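Local coordinates for YokD protein (PDB 2NYG) that binds coenzyme A and, as a member of the antibiotic N-acetyltransferase family, probably transfers acetyl groups and may contribute to antibiotic resistance, at residues E96-Y101 and G200-V205; Y189-Q194 and K261-N266. All coordinates share one frame; numbering follows the deposited sequence.

Interaction 1. Residues E96-Y101 and G200-V205; sequences ESMPAY and GAPIIV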
ATOM      1  N   GLU A  96     -16.511  -3.081  19.239  1.00 62.35           N
ATOM      2  CA  GLU A  96     -17.572  -3.919  18.700  1.00 61.67           C
ATOM      3  C   GLU A  96     -17.581  -4.084  17.171  1.00 60.44           C
ATOM      4  O   GLU A  96     -17.866  -5.161  16.647  1.00 59.19           O
ATOM      5  CB  GLU A  96     -18.904  -3.328  19.156  1.00 63.13           C
ATOM      6  CG  GLU A  96     -20.093  -4.252  19.185  1.00 65.57           C
ATOM      7  CD  GLU A  96     -21.355  -3.472  19.535  1.00 67.44           C
ATOM      8  OE1 GLU A  96     -21.278  -2.626  20.458  1.00 67.80           O
ATOM      9  OE2 GLU A  96     -22.419  -3.693  18.909  1.00 65.69           O
ATOM     10  N   SER A  97     -17.245  -3.015  16.465  1.00 58.46           N
ATOM     11  CA  SER A  97     -17.268  -3.033  15.022  1.00 57.58           C
ATOM     12  C   SER A  97     -15.911  -2.925  14.354  1.00 57.96           C
ATOM     13  O   SER A  97     -15.836  -2.622  13.166  1.00 57.51           O
ATOM     14  CB  SER A  97     -18.156  -1.896  14.536  1.00 57.23           C
ATOM     15  OG  SER A  97     -17.705  -0.661  15.063  1.00 57.26           O
ATOM     16  N   MET A  98     -14.832  -3.182  15.083  1.00 56.15           N
ATOM     17  CA  MET A  98     -13.516  -3.075  14.462  1.00 53.33           C
ATOM     18  C   MET A  98     -13.188  -4.301  13.609  1.00 51.00           C
ATOM     19  O   MET A  98     -13.144  -5.426  14.110  1.00 49.63           O
ATOM     20  CB  MET A  98     -12.447  -2.883  15.534  1.00 53.96           C
ATOM     21  CG  MET A  98     -11.075  -2.606  14.988  1.00 54.80           C
ATOM     22  SD  MET A  98      -9.918  -2.307  16.319  1.00 57.41           S
ATOM     23  CE  MET A  98     -10.398  -0.689  16.836  1.00 56.44           C
ATOM     24  N   PRO A  99     -12.966  -4.099  12.297  1.00 48.94           N
ATOM     25  CA  PRO A  99     -12.644  -5.245  11.441  1.00 46.79           C
ATOM     26  C   PRO A  99     -11.484  -6.020  12.034  1.00 45.37           C
ATOM     27  O   PRO A  99     -10.480  -5.432  12.432  1.00 45.95           O
ATOM     28  CB  PRO A  99     -12.267  -4.594  10.116  1.00 46.33           C
ATOM     29  CG  PRO A  99     -13.165  -3.400  10.076  1.00 46.60           C
ATOM     30  CD  PRO A  99     -13.064  -2.862  11.500  1.00 48.57           C
ATOM     31  N   ALA A 100     -11.637  -7.334  12.107  1.00 43.53           N
ATOM     32  CA  ALA A 100     -10.590  -8.176  12.632  1.00 41.38           C
ATOM     33  C   ALA A 100      -9.336  -8.094  11.757  1.00 41.25           C
ATOM     34  O   ALA A 100      -9.397  -7.745  10.575  1.00 41.30           O
ATOM     35  CB  ALA A 100     -11.075  -9.596  12.708  1.00 39.97           C
ATOM     36  N   TYR A 101      -8.199  -8.423  12.355  1.00 39.56           N
ATOM     37  CA  TYR A 101      -6.923  -8.407  11.663  1.00 39.09           C
ATOM     38  C   TYR A 101      -6.797  -9.567  10.689  1.00 39.60           C
ATOM     39  O   TYR A 101      -7.113 -10.698  11.022  1.00 41.58           O
ATOM     40  CB  TYR A 101      -5.781  -8.503  12.673  1.00 35.88           C
ATOM     41  CG  TYR A 101      -4.437  -8.775  12.038  1.00 30.99           C
ATOM     42  CD1 TYR A 101      -3.764  -7.766  11.357  1.00 26.88           C
ATOM     43  CD2 TYR A 101      -3.867 -10.053  12.077  1.00 26.71           C
ATOM     44  CE1 TYR A 101      -2.554  -8.007  10.726  1.00 28.16           C
ATOM     45  CE2 TYR A 101      -2.655 -10.318  11.449  1.00 26.93           C
ATOM     46  CZ  TYR A 101      -1.998  -9.283  10.766  1.00 29.35           C
ATOM     47  OH  TYR A 101      -0.813  -9.505  10.104  1.00 28.02           O
ATOM     48  N   GLY A 200      -5.846  -5.481  23.832  1.00 50.36           N
ATOM     49  CA  GLY A 200      -6.951  -6.153  23.184  1.00 51.87           C
ATOM     50  C   GLY A 200      -6.969  -5.872  21.697  1.00 51.35           C
ATOM     51  O   GLY A 200      -6.531  -4.804  21.256  1.00 51.12           O
ATOM     52  N   ALA A 201      -7.472  -6.823  20.920  1.00 50.81           N
ATOM     53  CA  ALA A 201      -7.532  -6.645  19.482  1.00 52.01           C
ATOM     54  C   ALA A 201      -8.511  -7.576  18.793  1.00 51.52           C
ATOM     55  O   ALA A 201      -8.837  -8.643  19.302  1.00 52.10           O
ATOM     56  CB  ALA A 201      -6.142  -6.834  18.877  1.00 50.18           C
ATOM     57  N   PRO A 202      -9.009  -7.159  17.620  1.00 51.69           N
ATOM     58  CA  PRO A 202      -9.950  -7.933  16.811  1.00 53.13           C
ATOM     59  C   PRO A 202      -9.192  -9.094  16.170  1.00 54.81           C
ATOM     60  O   PRO A 202      -8.131  -8.907  15.588  1.00 54.64           O
ATOM     61  CB  PRO A 202     -10.418  -6.919  15.773  1.00 52.22           C
ATOM     62  CG  PRO A 202     -10.318  -5.630  16.504  1.00 51.97           C
ATOM     63  CD  PRO A 202      -8.986  -5.758  17.175  1.00 50.82           C
ATOM     64  N   ILE A 203      -9.720 -10.299  16.290  1.00 56.90           N
ATOM     65  CA  ILE A 203      -9.060 -11.451  15.699  1.00 58.79           C
ATOM     66  C   ILE A 203     -10.115 -12.416  15.190  1.00 60.31           C
ATOM     67  O   ILE A 203     -11.297 -12.254  15.469  1.00 61.35           O
ATOM     68  CB  ILE A 203      -8.202 -12.170  16.730  1.00 58.60           C
ATOM     69  CG1 ILE A 203      -7.257 -11.182  17.395  1.00 59.10           C
ATOM     70  CG2 ILE A 203      -7.392 -13.249  16.063  1.00 58.92           C
ATOM     71  CD1 ILE A 203      -6.535 -11.781  18.569  1.00 62.89           C
ATOM     72  N   ILE A 204      -9.694 -13.415  14.430  1.00 61.94           N
ATOM     73  CA  ILE A 204     -10.635 -14.394  13.918  1.00 62.83           C
ATOM     74  C   ILE A 204     -10.294 -15.755  14.507  1.00 64.39           C
ATOM     75  O   ILE A 204      -9.197 -16.280  14.296  1.00 63.84           O
ATOM     76  CB  ILE A 204     -10.579 -14.479  12.388  1.00 62.26           C
ATOM     77  CG1 ILE A 204     -10.826 -13.101  11.780  1.00 62.18           C
ATOM     78  CG2 ILE A 204     -11.627 -15.450  11.889  1.00 62.79           C
ATOM     79  CD1 ILE A 204     -10.657 -13.069  10.277  1.00 63.02           C
ATOM     80  N   VAL A 205     -11.230 -16.311  15.269  1.00 66.06           N
ATOM     81  CA  VAL A 205     -11.032 -17.619  15.876  1.00 66.57           C
ATOM     82  C   VAL A 205     -12.185 -18.533  15.494  1.00 66.66           C
ATOM     83  O   VAL A 205     -13.352 -18.178  15.654  1.00 66.29           O
ATOM     84  CB  VAL A 205     -10.967 -17.540  17.411  1.00 66.69           C
ATOM     85  CG1 VAL A 205     -10.580 -18.896  17.963  1.00 66.84           C
ATOM     86  CG2 VAL A 205      -9.971 -16.482  17.846  1.00 66.47           C
TER
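The flat group that counts here is the carbonyl of Pro202: the backbone N of Tyr101 stands above its plane, 61° out of it, with N to O at 3.3 Å. The N-H points almost straight at the oxygen, at 169°, while that elevation keeps it off the lone pairs. On the Pro202 ring, CG meets SD of Met98 at 3.4 Å, and CB rests on CA of Ala100, also at 3.4 Å. With CG anti to the backbone N (chi1 -173°), Met98 runs extended as far as its sulfur, crossing the proline obliquely. Beyond the proline, CB of Ala100 touches CG1 of Ile204 at 3.6 Å. The Tyr101 side chain leads away to touch Leu75, Thr106 and Ser134, and its OH bonds to Ser128 O. Asn46 of the second subunit packs on Met98 and Pro99. The extended loop after helix 93-96 thus lies across the hairpin formed by 196-205 and strand 208-217, meeting it where Pro202 and Ile203 interrupt the first arm; Arg209 on the partner strand donates to Met98 O and touches both Ala100 and Pro202.

Interaction 2. Residues Y189-Q194 and K261-N266; sequences YRIPYQ and KWFINN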
ATOM      1  N   TYR A 189      12.565  -8.155  26.862  1.00 35.66           N
ATOM      2  CA  TYR A 189      11.997  -9.387  27.411  1.00 36.07           C
ATOM      3  C   TYR A 189      13.095 -10.233  28.088  1.00 35.54           C
ATOM      4  O   TYR A 189      12.856 -11.364  28.525  1.00 35.58           O
ATOM      5  CB  TYR A 189      11.333 -10.227  26.317  1.00 38.40           C
ATOM      6  CG  TYR A 189      10.158  -9.588  25.603  1.00 41.18           C
ATOM      7  CD1 TYR A 189      10.358  -8.645  24.592  1.00 41.83           C
ATOM      8  CD2 TYR A 189       8.844  -9.974  25.889  1.00 41.81           C
ATOM      9  CE1 TYR A 189       9.291  -8.110  23.879  1.00 40.46           C
ATOM     10  CE2 TYR A 189       7.764  -9.443  25.178  1.00 42.31           C
ATOM     11  CZ  TYR A 189       8.003  -8.511  24.171  1.00 42.38           C
ATOM     12  OH  TYR A 189       6.964  -7.987  23.436  1.00 41.07           O
ATOM     13  N   ARG A 190      14.297  -9.672  28.177  1.00 33.56           N
ATOM     14  CA  ARG A 190      15.432 -10.358  28.780  1.00 33.52           C
ATOM     15  C   ARG A 190      16.023  -9.570  29.953  1.00 33.33           C
ATOM     16  O   ARG A 190      17.158  -9.821  30.362  1.00 32.35           O
ATOM     17  CB  ARG A 190      16.495 -10.594  27.700  1.00 33.48           C
ATOM     18  CG  ARG A 190      15.942 -11.359  26.507  1.00 35.55           C
ATOM     19  CD  ARG A 190      16.910 -11.528  25.342  1.00 34.49           C
ATOM     20  NE  ARG A 190      16.419 -12.559  24.426  1.00 34.88           N
ATOM     21  CZ  ARG A 190      16.998 -12.916  23.284  1.00 36.39           C
ATOM     22  NH1 ARG A 190      18.113 -12.323  22.881  1.00 37.18           N
ATOM     23  NH2 ARG A 190      16.465 -13.884  22.551  1.00 34.12           N
ATOM     24  N   ILE A 191      15.247  -8.632  30.498  1.00 32.04           N
ATOM     25  CA  ILE A 191      15.696  -7.798  31.615  1.00 31.09           C
ATOM     26  C   ILE A 191      14.774  -7.854  32.836  1.00 32.73           C
ATOM     27  O   ILE A 191      13.604  -8.210  32.720  1.00 36.93           O
ATOM     28  CB  ILE A 191      15.857  -6.327  31.188  1.00 29.60           C
ATOM     29  CG1 ILE A 191      14.510  -5.736  30.773  1.00 25.91           C
ATOM     30  CG2 ILE A 191      16.886  -6.238  30.074  1.00 29.34           C
ATOM     31  CD1 ILE A 191      14.461  -4.220  30.827  1.00 23.54           C
ATOM     32  N   PRO A 192      15.296  -7.503  34.024  1.00 32.05           N
ATOM     33  CA  PRO A 192      14.556  -7.507  35.297  1.00 32.28           C
ATOM     34  C   PRO A 192      13.293  -6.652  35.318  1.00 32.58           C
ATOM     35  O   PRO A 192      12.259  -7.045  35.864  1.00 33.92           O
ATOM     36  CB  PRO A 192      15.596  -7.019  36.300  1.00 30.82           C
ATOM     37  CG  PRO A 192      16.867  -7.539  35.714  1.00 30.38           C
ATOM     38  CD  PRO A 192      16.718  -7.203  34.257  1.00 31.56           C
ATOM     39  N   TYR A 193      13.388  -5.473  34.725  1.00 31.59           N
ATOM     40  CA  TYR A 193      12.263  -4.575  34.670  1.00 30.65           C
ATOM     41  C   TYR A 193      11.208  -5.079  33.698  1.00 32.20           C
ATOM     42  O   TYR A 193      11.535  -5.565  32.622  1.00 34.42           O
ATOM     43  CB  TYR A 193      12.735  -3.202  34.243  1.00 28.10           C
ATOM     44  CG  TYR A 193      11.602  -2.262  33.983  1.00 30.77           C
ATOM     45  CD1 TYR A 193      10.762  -1.859  35.015  1.00 31.04           C
ATOM     46  CD2 TYR A 193      11.339  -1.803  32.696  1.00 30.51           C
ATOM     47  CE1 TYR A 193       9.680  -1.023  34.778  1.00 32.15           C
ATOM     48  CE2 TYR A 193      10.266  -0.967  32.442  1.00 31.67           C
ATOM     49  CZ  TYR A 193       9.432  -0.579  33.487  1.00 33.03           C
ATOM     50  OH  TYR A 193       8.341   0.232  33.251  1.00 33.23           O
ATOM     51  N   GLN A 194       9.941  -4.960  34.081  1.00 34.22           N
ATOM     52  CA  GLN A 194       8.827  -5.389  33.232  1.00 35.40           C
ATOM     53  C   GLN A 194       7.476  -4.869  33.655  1.00 34.81           C
ATOM     54  O   GLN A 194       6.931  -5.328  34.640  1.00 36.92           O
ATOM     55  CB  GLN A 194       8.719  -6.908  33.190  1.00 35.79           C
ATOM     56  CG  GLN A 194       9.522  -7.568  32.110  1.00 37.57           C
ATOM     57  CD  GLN A 194       9.147  -9.020  31.912  1.00 36.16           C
ATOM     58  OE1 GLN A 194       9.662  -9.672  31.014  1.00 38.54           O
ATOM     59  NE2 GLN A 194       8.253  -9.532  32.751  1.00 31.86           N
ATOM     60  N   LYS A 261      22.151  -5.342  28.081  1.00 32.86           N
ATOM     61  CA  LYS A 261      23.088  -4.821  29.062  1.00 34.90           C
ATOM     62  C   LYS A 261      22.877  -3.354  29.416  1.00 34.84           C
ATOM     63  O   LYS A 261      22.836  -2.998  30.597  1.00 35.80           O
ATOM     64  CB  LYS A 261      24.515  -5.074  28.589  1.00 35.01           C
ATOM     65  CG  LYS A 261      24.813  -6.553  28.558  1.00 37.35           C
ATOM     66  CD  LYS A 261      26.204  -6.877  28.092  1.00 41.99           C
ATOM     67  CE  LYS A 261      26.453  -8.361  28.257  1.00 45.31           C
ATOM     68  NZ  LYS A 261      27.862  -8.729  27.984  1.00 49.59           N
ATOM     69  N   TRP A 262      22.733  -2.504  28.408  1.00 34.84           N
ATOM     70  CA  TRP A 262      22.484  -1.089  28.650  1.00 35.16           C
ATOM     71  C   TRP A 262      21.259  -0.985  29.570  1.00 36.09           C
ATOM     72  O   TRP A 262      21.276  -0.254  30.550  1.00 36.11           O
ATOM     73  CB  TRP A 262      22.218  -0.367  27.331  1.00 31.56           C
ATOM     74  CG  TRP A 262      22.129   1.118  27.455  1.00 32.45           C
ATOM     75  CD1 TRP A 262      23.111   2.019  27.179  1.00 34.45           C
ATOM     76  CD2 TRP A 262      20.985   1.881  27.857  1.00 31.45           C
ATOM     77  NE1 TRP A 262      22.651   3.302  27.375  1.00 33.83           N
ATOM     78  CE2 TRP A 262      21.349   3.247  27.795  1.00 33.58           C
ATOM     79  CE3 TRP A 262      19.687   1.545  28.262  1.00 28.94           C
ATOM     80  CZ2 TRP A 262      20.461   4.276  28.121  1.00 32.49           C
ATOM     81  CZ3 TRP A 262      18.804   2.562  28.585  1.00 29.65           C
ATOM     82  CH2 TRP A 262      19.195   3.914  28.513  1.00 31.67           C
ATOM     83  N   PHE A 263      20.197  -1.718  29.247  1.00 37.17           N
ATOM     84  CA  PHE A 263      18.987  -1.713  30.064  1.00 37.60           C
ATOM     85  C   PHE A 263      19.238  -2.242  31.481  1.00 39.10           C
ATOM     86  O   PHE A 263      18.861  -1.601  32.458  1.00 41.55           O
ATOM     87  CB  PHE A 263      17.882  -2.579  29.426  1.00 36.75           C
ATOM     88  CG  PHE A 263      17.171  -1.935  28.267  1.00 34.13           C
ATOM     89  CD1 PHE A 263      16.689  -0.642  28.363  1.00 32.64           C
ATOM     90  CD2 PHE A 263      16.950  -2.642  27.088  1.00 32.96           C
ATOM     91  CE1 PHE A 263      15.997  -0.057  27.310  1.00 33.12           C
ATOM     92  CE2 PHE A 263      16.260  -2.065  26.030  1.00 32.23           C
ATOM     93  CZ  PHE A 263      15.783  -0.771  26.142  1.00 32.90           C
ATOM     94  N   ILE A 264      19.859  -3.414  31.582  1.00 39.23           N
ATOM     95  CA  ILE A 264      20.125  -4.036  32.870  1.00 41.29           C
ATOM     96  C   ILE A 264      20.929  -3.153  33.819  1.00 43.60           C
ATOM     97  O   ILE A 264      20.562  -2.979  34.991  1.00 44.39           O
ATOM     98  CB  ILE A 264      20.892  -5.379  32.703  1.00 41.08           C
ATOM     99  CG1 ILE A 264      20.007  -6.407  32.005  1.00 40.69           C
ATOM    100  CG2 ILE A 264      21.314  -5.917  34.063  1.00 37.50           C
ATOM    101  CD1 ILE A 264      20.678  -7.756  31.793  1.00 39.91           C
ATOM    102  N   ASN A 265      22.025  -2.600  33.316  1.00 44.51           N
ATOM    103  CA  ASN A 265      22.883  -1.762  34.137  1.00 44.22           C
ATOM    104  C   ASN A 265      22.399  -0.337  34.296  1.00 45.70           C
ATOM    105  O   ASN A 265      22.954   0.435  35.072  1.00 46.72           O
ATOM    106  CB  ASN A 265      24.298  -1.753  33.550  1.00 41.96           C
ATOM    107  CG  ASN A 265      25.027  -3.084  33.736  1.00 42.56           C
ATOM    108  OD1 ASN A 265      25.033  -3.649  34.829  1.00 44.22           O
ATOM    109  ND2 ASN A 265      25.639  -3.589  32.667  1.00 41.38           N
ATOM    110  N   ASN A 266      21.354   0.034  33.581  1.00 46.90           N
ATOM    111  CA  ASN A 266      20.894   1.398  33.717  1.00 49.41           C
ATOM    112  C   ASN A 266      19.678   1.504  34.607  1.00 52.63           C
ATOM    113  O   ASN A 266      19.375   2.591  35.069  1.00 53.93           O
ATOM    114  CB  ASN A 266      20.567   1.968  32.373  1.00 49.57           C
ATOM    115  CG  ASN A 266      21.397   3.192  32.022  1.00 51.74           C
ATOM    116  OD1 ASN A 266      22.598   3.113  31.776  1.00 52.33           O
ATOM    117  ND2 ASN A 266      20.742   4.335  31.983  1.00 54.14           N
TER
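Ile191 packs against Phe263 and Ile264, a loop-on-helix contact in which the turn leading into strand 196-201 rests on the C-terminal helix 252-268 of this antibiotic N-acetyltransferase fold. The CB of Ile191 points toward the helix, and its two branches divide the work. CG2, the short branch, reaches two successive residues, lying 3.7 Å from CG1 of Ile264 and 3.8 Å from CB of Phe263. The longer branch leaves through CG1, which sits between the backbone N and the carbonyl carbon (chi1 64°), and ends in CD1. That methyl comes within 4.0 Å of CB of Phe263 and approaches the phenyl ring obliquely. Both branches therefore meet Phe263 at its CB, from one side, while the ring itself turns away toward Phe224 on helix 224-234. Arg220 touches both Ile191 and Phe263, joining a further loop to the same apolar patch.

The Ile191 and Ile264 side chains lie alongside one another, running antiparallel. On the helix side, Ile264 holds CG1 anti to its carbonyl carbon (chi1 -66°), and this branch is the one used against the loop. Arg190, next to Ile191, contributes little with its own side chain here. Its guanidinium leads elsewhere, NE making a salt bridge with Glu157 and the group a cation-pi contact with Tyr165. On the other flank of Ile191, Pro192 crosses Ile264 at about a right angle, bringing its ring CD 4.1 Å from CG1 of Ile264.

From the N terminus, the chain has laid down strands 32-37 and 65-69 before residues 96-101, and then adds 126-127, 135-139 and 170-174 on its way to the 189-194 turn. Directly afterwards comes strand 196-201, whose far end brings residues 200-205 back onto 96-101 and closes interaction 1. Interaction 2 closes only later, when helix 252-268 presents residues 261-266 to the turn. The two loops therefore cross rather than nest. Their centres lie 33 Å apart and they do not touch, yet strand 196-201 links them: the turn before it is held by the C-terminal helix, and the break after it, at residues 202-203, meets the loop that also faces the second subunit.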